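Local coordinates for protein-S-isoprenylcysteine O-methyltransferase (Tribolium castaneum, PDB 5V7P) that methylates the C-terminal carboxylate of isoprenylated cysteine in proteins, using S-adenosyl-L-methionine as methyl donor, within the endoplasmic reticulum membrane, at residues Tyr30-Leu35 with Thr39-Phe44; Phe107-Ile112 with Thr175-Ala180; Val171-Ala176 with Ser182-Leu187. All coordinates share one frame; numbering follows the deposited sequence.

Contact 1. Residues Tyr30-Leu35 with Thr39-Phe44; sequences YGITNL and TLIVFF. With MPG ([(Z)-octadec-9-enyl] (2R)-2,3-bis(oxidanyl)propanoate), chain Y.
The carbonyl oxygen of L35 takes two hydrogen bonds from a single residue, T39. The backbone N of T39 lies 3.0 Å from L35 O, the usual i to i+4 bond of a helix, and the hydroxyl OG1 of T39 comes to 2.6 Å from the same L35 O. The two donors reach this oxygen from opposite faces of its carbonyl plane, each tilted out of it by roughly 30°. What lets the hydroxyl turn back is the first torsion of T39: at chi1 -60° OG1 stands anti to the carbonyl carbon and beside its own backbone N. With its proton spent on L35 O, OG1 can lie against the lipid-like MPG chain, 3.4 Å from C8. This is the first turn of helix 35-56, at what is probably the lumenal end of a transmembrane helix, and N34 is its N-cap: OD1 accepts from the backbone N of V36, while N34 O and I32 O both receive ND2 of N38. T33 OG1 lies 3.0 Å from the ester oxygen O1 of the same MPG, a hydrogen bond to be taken with caution because the neighbouring carbon CXD sits unusually close, and the tail runs past CD1 of L35, 3.7 Å from C6. A valine in place of T39 would probably leave L35 O with the backbone N as its one donor from this residue. Two residues further along the helix the contact turns apolar, with CG2 of I32 meeting CD1 of I41 at 4.2 Å. Both isoleucines also rest on N27 of helix 4-29.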
loop_
_atom_site.group_PDB
_atom_site.type_symbol
_atom_site.label_atom_id
_atom_site.label_comp_id
_atom_site.label_asym_id
_atom_site.label_seq_id
_atom_site.Cartn_x
_atom_site.Cartn_y
_atom_site.Cartn_z
ATOM N N TYR A 30 25.271 -26.245 -14.886
ATOM C CA TYR A 30 26.729 -26.241 -14.859
ATOM C C TYR A 30 27.294 -26.246 -13.440
ATOM O O TYR A 30 28.481 -25.952 -13.251
ATOM C CB TYR A 30 27.267 -25.038 -15.636
ATOM C CG TYR A 30 27.271 -25.238 -17.133
ATOM C CD1 TYR A 30 28.234 -26.031 -17.743
ATOM C CD2 TYR A 30 26.315 -24.633 -17.936
ATOM C CE1 TYR A 30 28.244 -26.218 -19.111
ATOM C CE2 TYR A 30 26.316 -24.815 -19.305
ATOM C CZ TYR A 30 27.283 -25.608 -19.888
ATOM O OH TYR A 30 27.287 -25.789 -21.252
ATOM N N GLY A 31 26.472 -26.570 -12.446
ATOM C CA GLY A 31 26.945 -26.733 -11.085
ATOM C C GLY A 31 27.468 -25.461 -10.453
ATOM O O GLY A 31 28.116 -25.511 -9.403
ATOM N N ILE A 32 27.193 -24.314 -11.075
ATOM C CA ILE A 32 27.595 -23.033 -10.503
ATOM C C ILE A 32 26.791 -22.823 -9.227
ATOM O O ILE A 32 25.639 -22.375 -9.273
ATOM C CB ILE A 32 27.394 -21.866 -11.490
ATOM C CG1 ILE A 32 28.126 -22.148 -12.807
ATOM C CG2 ILE A 32 27.902 -20.558 -10.869
ATOM C CD1 ILE A 32 27.895 -21.108 -13.886
ATOM N N THR A 33 27.396 -23.142 -8.080
ATOM C CA THR A 33 26.678 -23.203 -6.815
ATOM C C THR A 33 27.052 -22.107 -5.830
ATOM O O THR A 33 26.235 -21.782 -4.964
ATOM C CB THR A 33 26.911 -24.563 -6.135
ATOM O OG1 THR A 33 26.046 -24.690 -5.000
ATOM C CG2 THR A 33 28.368 -24.723 -5.681
ATOM N N ASN A 34 28.252 -21.541 -5.926
ATOM C CA ASN A 34 28.699 -20.589 -4.918
ATOM C C ASN A 34 27.761 -19.389 -4.865
ATOM O O ASN A 34 27.441 -18.783 -5.892
ATOM C CB ASN A 34 30.128 -20.136 -5.208
ATOM C CG ASN A 34 30.708 -19.304 -4.086
ATOM O OD1 ASN A 34 30.564 -18.083 -4.068
ATOM N ND2 ASN A 34 31.357 -19.961 -3.131
ATOM N N LEU A 35 27.328 -19.047 -3.650
ATOM C CA LEU A 35 26.360 -17.970 -3.473
ATOM C C LEU A 35 26.874 -16.654 -4.049
ATOM O O LEU A 35 26.102 -15.890 -4.641
ATOM C CB LEU A 35 26.030 -17.817 -1.986
ATOM C CG LEU A 35 25.197 -16.608 -1.547
ATOM C CD1 LEU A 35 23.764 -16.713 -2.046
ATOM C CD2 LEU A 35 25.233 -16.478 -0.034
ATOM N N THR A 39 25.499 -14.465 -7.159
ATOM C CA THR A 39 25.193 -13.064 -6.890
ATOM C C THR A 39 25.800 -12.161 -7.955
ATOM O O THR A 39 25.120 -11.290 -8.510
ATOM C CB THR A 39 25.704 -12.676 -5.500
ATOM O OG1 THR A 39 25.075 -13.501 -4.511
ATOM C CG2 THR A 39 25.405 -11.209 -5.190
ATOM N N LEU A 40 27.083 -12.358 -8.261
ATOM C CA LEU A 40 27.762 -11.468 -9.195
ATOM C C LEU A 40 27.310 -11.701 -10.631
ATOM O O LEU A 40 27.305 -10.761 -11.434
ATOM C CB LEU A 40 29.276 -11.637 -9.065
ATOM C CG LEU A 40 29.852 -11.255 -7.696
ATOM C CD1 LEU A 40 31.327 -11.614 -7.616
ATOM C CD2 LEU A 40 29.649 -9.771 -7.401
ATOM N N ILE A 41 26.925 -12.932 -10.976
ATOM C CA ILE A 41 26.363 -13.177 -12.301
ATOM C C ILE A 41 25.039 -12.440 -12.454
ATOM O O ILE A 41 24.771 -11.822 -13.492
ATOM C CB ILE A 41 26.202 -14.689 -12.551
ATOM C CG1 ILE A 41 27.577 -15.349 -12.687
ATOM C CG2 ILE A 41 25.359 -14.948 -13.810
ATOM C CD1 ILE A 41 27.539 -16.862 -12.855
ATOM N N VAL A 42 24.189 -12.497 -11.427
ATOM C CA VAL A 42 22.919 -11.780 -11.468
ATOM C C VAL A 42 23.159 -10.276 -11.459
ATOM O O VAL A 42 22.556 -9.528 -12.238
ATOM C CB VAL A 42 22.020 -12.221 -10.295
ATOM C CG1 VAL A 42 20.864 -11.240 -10.070
ATOM C CG2 VAL A 42 21.475 -13.621 -10.555
ATOM N N PHE A 43 24.045 -9.810 -10.576
ATOM C CA PHE A 43 24.354 -8.385 -10.527
ATOM C C PHE A 43 24.880 -7.890 -11.868
ATOM O O PHE A 43 24.473 -6.827 -12.350
ATOM C CB PHE A 43 25.365 -8.106 -9.416
ATOM C CG PHE A 43 25.725 -6.656 -9.273
ATOM C CD1 PHE A 43 24.899 -5.788 -8.577
ATOM C CD2 PHE A 43 26.893 -6.160 -9.831
ATOM C CE1 PHE A 43 25.229 -4.453 -8.441
ATOM C CE2 PHE A 43 27.227 -4.825 -9.698
ATOM C CZ PHE A 43 26.395 -3.970 -9.002
ATOM N N PHE A 44 25.780 -8.655 -12.492
ATOM C CA PHE A 44 26.320 -8.270 -13.792
ATOM C C PHE A 44 25.203 -7.996 -14.793
ATOM O O PHE A 44 25.181 -6.947 -15.448
ATOM C CB PHE A 44 27.252 -9.366 -14.312
ATOM C CG PHE A 44 27.726 -9.147 -15.724
ATOM C CD1 PHE A 44 28.813 -8.333 -15.988
ATOM C CD2 PHE A 44 27.088 -9.769 -16.786
ATOM C CE1 PHE A 44 29.251 -8.134 -17.287
ATOM C CE2 PHE A 44 27.520 -9.574 -18.085
ATOM C CZ PHE A 44 28.603 -8.757 -18.335
HETATM C C2 MPG Y . 22.650 -21.497 -4.589
HETATM C C3 MPG Y . 22.520 -20.299 -5.528
HETATM C C4 MPG Y . 22.231 -19.050 -4.699
HETATM C C5 MPG Y . 21.236 -18.151 -5.430
HETATM C C6 MPG Y . 21.033 -16.878 -4.610
HETATM C C7 MPG Y . 21.296 -15.628 -5.453
HETATM C C8 MPG Y . 21.848 -14.497 -4.585
HETATM C C9 MPG Y . 20.761 -13.464 -4.293
HETATM C C10 MPG Y . 20.891 -12.603 -3.302
HETATM C C11 MPG Y . 22.133 -12.611 -2.408
HETATM C C12 MPG Y . 22.186 -11.323 -1.589
HETATM C C13 MPG Y . 23.627 -11.053 -1.160
HETATM O O1 MPG Y . 23.174 -23.825 -4.496
HETATM C C1 MPG Y . 23.043 -22.742 -5.379
HETATM C CXD MPG Y . 23.626 -26.330 -4.606
HETATM O O2 MPG Y . 22.812 -27.458 -4.767
HETATM C C21 MPG Y . 24.045 -26.217 -3.141
HETATM O O3 MPG Y . 25.066 -27.142 -2.878
HETATM O O4 MPG Y . 21.970 -25.187 -5.813
HETATM C CX3 MPG Y . 22.851 -25.081 -5.028
#

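Contact 2. Residues Phe107-Ile112 with Thr175-Ala180; sequences FLAIAI and TAILTA. With MPG ([(Z)-octadec-9-enyl] (2R)-2,3-bis(oxidanyl)propanoate), chain B.
Two transmembrane helices, 90-113 and 156-180, pack here in the interior of the membrane bundle, beside the cofactor site. Their backbones come nearest at A109 and I177, with the CA atoms 6.9 Å apart, a close approach that the small side chain of A109 allows. I177 reaches across with both branches: its CG2 lies 4.0 Å from CB of A109 and its CD1 4.2 Å from the same CB, so the alanine methyl is met by two methyls at once. CG2 stands anti to the backbone N of I177 (chi1 -61°), and it also meets CD1 of I110, more loosely, at 4.4 Å. I110 sets off from its helix away from I177 and bends its end back toward it, chi2 being -56°. All of this is apolar.

The hydroxyl of T179 is satisfied within its own helix, on another side. Its OG1 donates to T175 O at 2.8 Å from above the carbonyl plane, and that oxygen also accepts the backbone N of T179. Along this side runs an MPG chain, with C6 lying 3.8 Å from CG2 of T175. I177 further touches F184 of the cofactor-binding loop, while A176 packs on P210 and S211. Such close apolar contact at an alanine, between helices distant in sequence, is typical of a polytopic helical membrane protein.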
loop_
_atom_site.group_PDB
_atom_site.type_symbol
_atom_site.label_atom_id
_atom_site.label_comp_id
_atom_site.label_asym_id
_atom_site.label_seq_id
_atom_site.Cartn_x
_atom_site.Cartn_y
_atom_site.Cartn_z
ATOM N N PHE A 107 0.188 -3.427 -9.745
ATOM C CA PHE A 107 0.322 -2.435 -10.806
ATOM C C PHE A 107 -0.515 -2.815 -12.019
ATOM O O PHE A 107 -1.208 -1.970 -12.596
ATOM C CB PHE A 107 1.794 -2.292 -11.200
ATOM C CG PHE A 107 2.038 -1.292 -12.297
ATOM C CD1 PHE A 107 1.895 -1.651 -13.629
ATOM C CD2 PHE A 107 2.422 0.003 -11.998
ATOM C CE1 PHE A 107 2.120 -0.732 -14.638
ATOM C CE2 PHE A 107 2.651 0.922 -13.003
ATOM C CZ PHE A 107 2.499 0.553 -14.324
ATOM N N LEU A 108 -0.460 -4.085 -12.424
ATOM C CA LEU A 108 -1.185 -4.510 -13.615
ATOM C C LEU A 108 -2.688 -4.360 -13.425
ATOM O O LEU A 108 -3.400 -3.947 -14.347
ATOM C CB LEU A 108 -0.821 -5.955 -13.952
ATOM C CG LEU A 108 -1.232 -6.493 -15.324
ATOM C CD1 LEU A 108 -0.655 -5.651 -16.450
ATOM C CD2 LEU A 108 -0.781 -7.941 -15.467
ATOM N N ALA A 109 -3.188 -4.681 -12.230
ATOM C CA ALA A 109 -4.614 -4.526 -11.958
ATOM C C ALA A 109 -5.055 -3.081 -12.159
ATOM O O ALA A 109 -6.074 -2.815 -12.807
ATOM C CB ALA A 109 -4.930 -5.000 -10.539
ATOM N N ILE A 110 -4.294 -2.129 -11.613
ATOM C CA ILE A 110 -4.642 -0.721 -11.778
ATOM C C ILE A 110 -4.528 -0.310 -13.239
ATOM O O ILE A 110 -5.354 0.456 -13.750
ATOM C CB ILE A 110 -3.758 0.158 -10.871
ATOM C CG1 ILE A 110 -4.001 -0.167 -9.392
ATOM C CG2 ILE A 110 -3.993 1.641 -11.140
ATOM C CD1 ILE A 110 -5.449 -0.046 -8.931
ATOM N N ALA A 111 -3.503 -0.802 -13.935
ATOM C CA ALA A 111 -3.357 -0.477 -15.348
ATOM C C ALA A 111 -4.548 -0.986 -16.151
ATOM O O ALA A 111 -5.039 -0.299 -17.054
ATOM C CB ALA A 111 -2.054 -1.060 -15.885
ATOM N N ILE A 112 -5.026 -2.191 -15.836
ATOM C CA ILE A 112 -6.202 -2.731 -16.514
ATOM C C ILE A 112 -7.444 -1.943 -16.123
ATOM O O ILE A 112 -8.238 -1.535 -16.979
ATOM C CB ILE A 112 -6.369 -4.226 -16.186
ATOM C CG1 ILE A 112 -5.207 -5.033 -16.765
ATOM C CG2 ILE A 112 -7.708 -4.757 -16.719
ATOM C CD1 ILE A 112 -5.155 -6.468 -16.265
ATOM N N THR A 175 -9.675 -9.909 -7.561
ATOM C CA THR A 175 -11.073 -9.971 -7.973
ATOM C C THR A 175 -11.827 -8.728 -7.525
ATOM O O THR A 175 -12.610 -8.157 -8.292
ATOM C CB THR A 175 -11.736 -11.229 -7.414
ATOM O OG1 THR A 175 -11.565 -11.277 -5.994
ATOM C CG2 THR A 175 -11.138 -12.472 -8.049
ATOM N N ALA A 176 -11.598 -8.289 -6.285
ATOM C CA ALA A 176 -12.250 -7.078 -5.799
ATOM C C ALA A 176 -11.907 -5.878 -6.674
ATOM O O ALA A 176 -12.788 -5.085 -7.024
ATOM C CB ALA A 176 -11.848 -6.816 -4.347
ATOM N N ILE A 177 -10.631 -5.731 -7.042
ATOM C CA ILE A 177 -10.225 -4.604 -7.879
ATOM C C ILE A 177 -10.936 -4.662 -9.224
ATOM O O ILE A 177 -11.405 -3.641 -9.741
ATOM C CB ILE A 177 -8.693 -4.584 -8.047
ATOM C CG1 ILE A 177 -8.015 -4.424 -6.684
ATOM C CG2 ILE A 177 -8.269 -3.450 -8.980
ATOM C CD1 ILE A 177 -6.504 -4.570 -6.713
ATOM N N LEU A 178 -11.026 -5.856 -9.814
ATOM C CA LEU A 178 -11.738 -6.009 -11.078
ATOM C C LEU A 178 -13.228 -5.736 -10.910
ATOM O O LEU A 178 -13.849 -5.098 -11.767
ATOM C CB LEU A 178 -11.513 -7.413 -11.637
ATOM C CG LEU A 178 -10.178 -7.651 -12.344
ATOM C CD1 LEU A 178 -9.575 -8.992 -11.946
ATOM C CD2 LEU A 178 -10.370 -7.584 -13.851
ATOM N N THR A 179 -13.817 -6.208 -9.808
ATOM C CA THR A 179 -15.247 -6.015 -9.589
ATOM C C THR A 179 -15.575 -4.548 -9.349
ATOM O O THR A 179 -16.611 -4.054 -9.806
ATOM C CB THR A 179 -15.713 -6.868 -8.411
ATOM O OG1 THR A 179 -15.340 -8.234 -8.631
ATOM C CG2 THR A 179 -17.224 -6.786 -8.244
ATOM N N ALA A 180 -14.707 -3.835 -8.630
ATOM C CA ALA A 180 -14.931 -2.422 -8.356
ATOM C C ALA A 180 -14.672 -1.541 -9.569
ATOM O O ALA A 180 -15.185 -0.419 -9.621
ATOM C CB ALA A 180 -14.044 -1.967 -7.198
HETATM C C2 MPG B . -14.690 -9.805 -11.873
HETATM C C3 MPG B . -14.707 -11.327 -12.027
HETATM C C4 MPG B . -13.384 -11.921 -11.550
HETATM C C5 MPG B . -13.606 -13.382 -11.167
HETATM C C6 MPG B . -12.280 -14.141 -11.212
HETATM C C7 MPG B . -12.452 -15.498 -10.531
HETATM C C8 MPG B . -11.093 -16.025 -10.075
HETATM C C9 MPG B . -11.069 -17.545 -10.238
HETATM C C10 MPG B . -9.940 -18.215 -10.354
HETATM C C11 MPG B . -8.581 -17.511 -10.334
HETATM C C12 MPG B . -7.478 -18.520 -10.017
HETATM C C13 MPG B . -6.254 -18.236 -10.886
HETATM C C14 MPG B . -5.057 -19.012 -10.342
HETATM O O1 MPG B . -15.904 -8.000 -12.857
HETATM C C1 MPG B . -15.125 -9.121 -13.168
HETATM C CXD MPG B . -17.253 -6.253 -14.103
HETATM O O2 MPG B . -16.956 -4.916 -14.392
HETATM C C21 MPG B . -18.126 -6.328 -12.853
HETATM O O3 MPG B . -19.087 -5.309 -12.884
HETATM O O4 MPG B . -14.993 -6.771 -14.503
HETATM C CX3 MPG B . -15.955 -7.017 -13.853
#

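Contact 3. Residues Val171-Ala176 with Ser182-Leu187; sequences VLRKTA and SNFNHL. With SAH (S-adenosyl-L-homocysteine), chain C; MPG ([(Z)-octadec-9-enyl] (2R)-2,3-bis(oxidanyl)propanoate), chain R.
R173 carries the contact, stretching from helix 156-180 to F184 and H186 on the loop that follows it. Its chain leaves with CG anti to the backbone N (chi1 177°) and bends at chi2, which brings the guanidinium beside both rings. Against the aromatic groups the approach is edgewise: NH1 lies 3.6 Å from CZ of F184, near the plane of the ring, and the guanidinium is turned 52° from that plane. This is not a cation-pi stack. The imidazole of H186 is likewise met at its edge, CD2 standing 4.1 Å from NH1 of R173.

The polar bonds of these side chains go to a shared acid. E106 on helix 90-113 forms salt bridges with R173 NH2 and K174 NZ through OE2, and its OE1 is hydrogen-bonded to H186 NE2. Within the loop, the backbone N of L187 bonds to OD1 of N185 at 2.9 Å, closing an Asx turn.

Ligands flank both segments. One face of the F184 ring carries the sulfur of S-adenosylhomocysteine, whose SD is 3.4 Å from CE1 of F184, offset toward the rim; N185 O approaches the same SD at 3.0 Å. On the lipid side, V171 CG1 is 3.4 Å from C9 of an MPG chain.

With R173 at its edge and the cofactor sulfur over its face, F184 links the helix to the cofactor site. The carboxylate of E106 probably offsets the charges of R173 and K174, while its other oxygen fixes the turn of the H186 ring.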
loop_
_atom_site.group_PDB
_atom_site.type_symbol
_atom_site.label_atom_id
_atom_site.label_comp_id
_atom_site.label_asym_id
_atom_site.label_seq_id
_atom_site.Cartn_x
_atom_site.Cartn_y
_atom_site.Cartn_z
ATOM N N VAL A 171 -6.113 -13.798 -4.740
ATOM C CA VAL A 171 -7.261 -13.945 -5.628
ATOM C C VAL A 171 -8.404 -13.057 -5.154
ATOM O O VAL A 171 -9.019 -12.332 -5.944
ATOM C CB VAL A 171 -7.684 -15.422 -5.717
ATOM C CG1 VAL A 171 -8.951 -15.581 -6.556
ATOM C CG2 VAL A 171 -6.558 -16.253 -6.316
ATOM N N LEU A 172 -8.701 -13.094 -3.853
ATOM C CA LEU A 172 -9.739 -12.225 -3.307
ATOM C C LEU A 172 -9.454 -10.768 -3.645
ATOM O O LEU A 172 -10.340 -10.036 -4.100
ATOM C CB LEU A 172 -9.831 -12.408 -1.789
ATOM C CG LEU A 172 -11.180 -12.154 -1.101
ATOM C CD1 LEU A 172 -10.962 -11.771 0.357
ATOM C CD2 LEU A 172 -12.022 -11.101 -1.808
ATOM N N ARG A 173 -8.207 -10.338 -3.438
ATOM C CA ARG A 173 -7.843 -8.939 -3.637
ATOM C C ARG A 173 -8.056 -8.515 -5.085
ATOM O O ARG A 173 -8.762 -7.538 -5.365
ATOM C CB ARG A 173 -6.385 -8.727 -3.218
ATOM C CG ARG A 173 -5.857 -7.316 -3.445
ATOM C CD ARG A 173 -5.628 -6.600 -2.143
ATOM N NE ARG A 173 -5.749 -5.153 -2.302
ATOM C CZ ARG A 173 -4.742 -4.330 -2.575
ATOM N NH1 ARG A 173 -4.967 -3.030 -2.708
ATOM N NH2 ARG A 173 -3.510 -4.797 -2.709
ATOM N N LYS A 174 -7.438 -9.235 -6.022
ATOM C CA LYS A 174 -7.486 -8.822 -7.421
ATOM C C LYS A 174 -8.902 -8.904 -7.979
ATOM O O LYS A 174 -9.304 -8.060 -8.787
ATOM C CB LYS A 174 -6.523 -9.669 -8.250
ATOM C CG LYS A 174 -5.145 -9.044 -8.421
ATOM C CD LYS A 174 -4.482 -8.741 -7.081
ATOM C CE LYS A 174 -3.146 -8.046 -7.273
ATOM N NZ LYS A 174 -2.471 -7.754 -5.974
ATOM N N THR A 175 -9.675 -9.909 -7.561
ATOM C CA THR A 175 -11.073 -9.971 -7.973
ATOM C C THR A 175 -11.827 -8.728 -7.525
ATOM O O THR A 175 -12.610 -8.157 -8.292
ATOM C CB THR A 175 -11.736 -11.229 -7.414
ATOM O OG1 THR A 175 -11.565 -11.277 -5.994
ATOM C CG2 THR A 175 -11.138 -12.472 -8.049
ATOM N N ALA A 176 -11.598 -8.289 -6.285
ATOM C CA ALA A 176 -12.250 -7.078 -5.799
ATOM C C ALA A 176 -11.907 -5.878 -6.674
ATOM O O ALA A 176 -12.788 -5.085 -7.024
ATOM C CB ALA A 176 -11.848 -6.816 -4.347
ATOM N N SER A 182 -13.394 1.141 -12.086
ATOM C CA SER A 182 -12.863 2.471 -11.817
ATOM C C SER A 182 -13.308 3.023 -10.467
ATOM O O SER A 182 -12.856 4.110 -10.090
ATOM C CB SER A 182 -13.274 3.431 -12.935
ATOM O OG SER A 182 -14.670 3.376 -13.171
ATOM N N ASN A 183 -14.175 2.320 -9.737
ATOM C CA ASN A 183 -14.515 2.720 -8.377
ATOM C C ASN A 183 -13.426 2.366 -7.373
ATOM O O ASN A 183 -13.458 2.871 -6.246
ATOM C CB ASN A 183 -15.832 2.071 -7.945
ATOM C CG ASN A 183 -16.952 2.304 -8.937
ATOM O OD1 ASN A 183 -17.524 3.391 -8.999
ATOM N ND2 ASN A 183 -17.275 1.277 -9.717
ATOM N N PHE A 184 -12.478 1.509 -7.746
ATOM C CA PHE A 184 -11.342 1.211 -6.890
ATOM C C PHE A 184 -10.319 2.336 -6.977
ATOM O O PHE A 184 -10.252 3.070 -7.966
ATOM C CB PHE A 184 -10.692 -0.116 -7.294
ATOM C CG PHE A 184 -9.674 -0.623 -6.306
ATOM C CD1 PHE A 184 -10.065 -1.390 -5.221
ATOM C CD2 PHE A 184 -8.328 -0.331 -6.462
ATOM C CE1 PHE A 184 -9.136 -1.855 -4.310
ATOM C CE2 PHE A 184 -7.394 -0.794 -5.552
ATOM C CZ PHE A 184 -7.800 -1.558 -4.475
ATOM N N ASN A 185 -9.517 2.470 -5.924
ATOM C CA ASN A 185 -8.458 3.469 -5.908
ATOM C C ASN A 185 -7.491 3.126 -4.787
ATOM O O ASN A 185 -7.921 2.834 -3.666
ATOM C CB ASN A 185 -9.029 4.877 -5.712
ATOM C CG ASN A 185 -8.087 5.962 -6.198
ATOM O OD1 ASN A 185 -6.882 5.911 -5.956
ATOM N ND2 ASN A 185 -8.636 6.948 -6.896
ATOM N N HIS A 186 -6.192 3.146 -5.095
ATOM C CA HIS A 186 -5.187 2.940 -4.061
ATOM C C HIS A 186 -5.241 4.022 -2.995
ATOM O O HIS A 186 -4.790 3.791 -1.868
ATOM C CB HIS A 186 -3.791 2.892 -4.687
ATOM C CG HIS A 186 -3.387 1.533 -5.168
ATOM N ND1 HIS A 186 -2.541 1.343 -6.240
ATOM C CD2 HIS A 186 -3.703 0.297 -4.715
ATOM C CE1 HIS A 186 -2.358 0.050 -6.431
ATOM N NE2 HIS A 186 -3.053 -0.608 -5.519
ATOM N N LEU A 187 -5.783 5.189 -3.324
ATOM C CA LEU A 187 -5.914 6.300 -2.392
ATOM C C LEU A 187 -7.378 6.478 -2.021
ATOM O O LEU A 187 -8.243 6.547 -2.902
ATOM C CB LEU A 187 -5.366 7.591 -3.005
ATOM C CG LEU A 187 -3.858 7.829 -2.887
ATOM C CD1 LEU A 187 -3.051 6.604 -3.285
ATOM C CD2 LEU A 187 -3.461 9.025 -3.739
HETATM N N SAH C . -12.464 -0.788 0.724
HETATM C CA SAH C . -12.711 -1.442 -0.555
HETATM C CB SAH C . -12.120 -0.621 -1.695
HETATM C CG SAH C . -10.664 -0.211 -1.497
HETATM S SD SAH C . -10.135 0.966 -2.769
HETATM C C SAH C . -12.129 -2.853 -0.569
HETATM O O SAH C . -11.322 -3.217 0.288
HETATM O OXT SAH C . -12.449 -3.667 -1.436
HETATM C "C5'" SAH C . -10.649 2.439 -1.839
HETATM C "C4'" SAH C . -11.707 3.270 -2.555
HETATM O "O4'" SAH C . -12.820 2.463 -2.882
HETATM C "C3'" SAH C . -12.205 4.390 -1.652
HETATM O "O3'" SAH C . -11.990 5.645 -2.254
HETATM C "C2'" SAH C . -13.684 4.129 -1.449
HETATM O "O2'" SAH C . -14.435 5.313 -1.594
HETATM C "C1'" SAH C . -14.033 3.091 -2.513
HETATM N N9 SAH C . -15.001 2.075 -2.053
HETATM C C8 SAH C . -14.968 1.349 -0.891
HETATM N N7 SAH C . -16.034 0.518 -0.865
HETATM C C5 SAH C . -16.745 0.700 -1.997
HETATM C C6 SAH C . -17.910 0.117 -2.471
HETATM N N6 SAH C . -18.540 -0.817 -1.763
HETATM N N1 SAH C . -18.410 0.518 -3.689
HETATM C C2 SAH C . -17.762 1.485 -4.426
HETATM N N3 SAH C . -16.606 2.059 -3.947
HETATM C C4 SAH C . -16.107 1.672 -2.752
HETATM C C2 MPG R . -17.880 -13.458 -8.240
HETATM C C3 MPG R . -16.449 -13.986 -8.216
HETATM C C4 MPG R . -16.373 -15.142 -7.224
HETATM C C5 MPG R . -14.954 -15.707 -7.206
HETATM C C6 MPG R . -14.081 -14.906 -6.245
HETATM C C7 MPG R . -12.843 -15.722 -5.876
HETATM C C8 MPG R . -12.172 -15.100 -4.658
HETATM C C9 MPG R . -11.226 -16.129 -4.028
HETATM C C10 MPG R . -11.158 -16.398 -2.739
HETATM C C11 MPG R . -12.004 -15.727 -1.656
HETATM C C12 MPG R . -12.710 -16.794 -0.829
HETATM C C13 MPG R . -11.683 -17.526 0.031
HETATM O O1 MPG R . -19.444 -12.599 -9.806
HETATM C C1 MPG R . -18.087 -12.569 -9.462
HETATM C CXD MPG R . -21.242 -11.686 -11.331
HETATM O O2 MPG R . -22.222 -11.237 -10.438
HETATM C C21 MPG R . -21.524 -13.140 -11.704
HETATM O O3 MPG R . -22.890 -13.297 -11.973
HETATM O O4 MPG R . -19.167 -10.654 -10.901
HETATM C CX3 MPG R . -19.865 -11.586 -10.674
#

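How the contacts relate
Along the chain contact 1 comes first, at what is probably the lumenal start of helix 35-56, and stands apart: its centre is about 37 Å from that of contact 2 and 38 Å from that of contact 3, on the opposite side of the chain's centre. Contact 2 opens on helix 90-113, and its second segment, on helix 156-180, overlaps the first of contact 3, whose loop follows that helix. Their centres lie about 5 Å apart, they share T175 and A176, and I177 CG1 meets F184 CZ at 3.6 Å. The join between helices 90-113 and 156-180 continues into a loop that lines part of the cofactor site, whereas contact 1 belongs to the lipid-facing periphery.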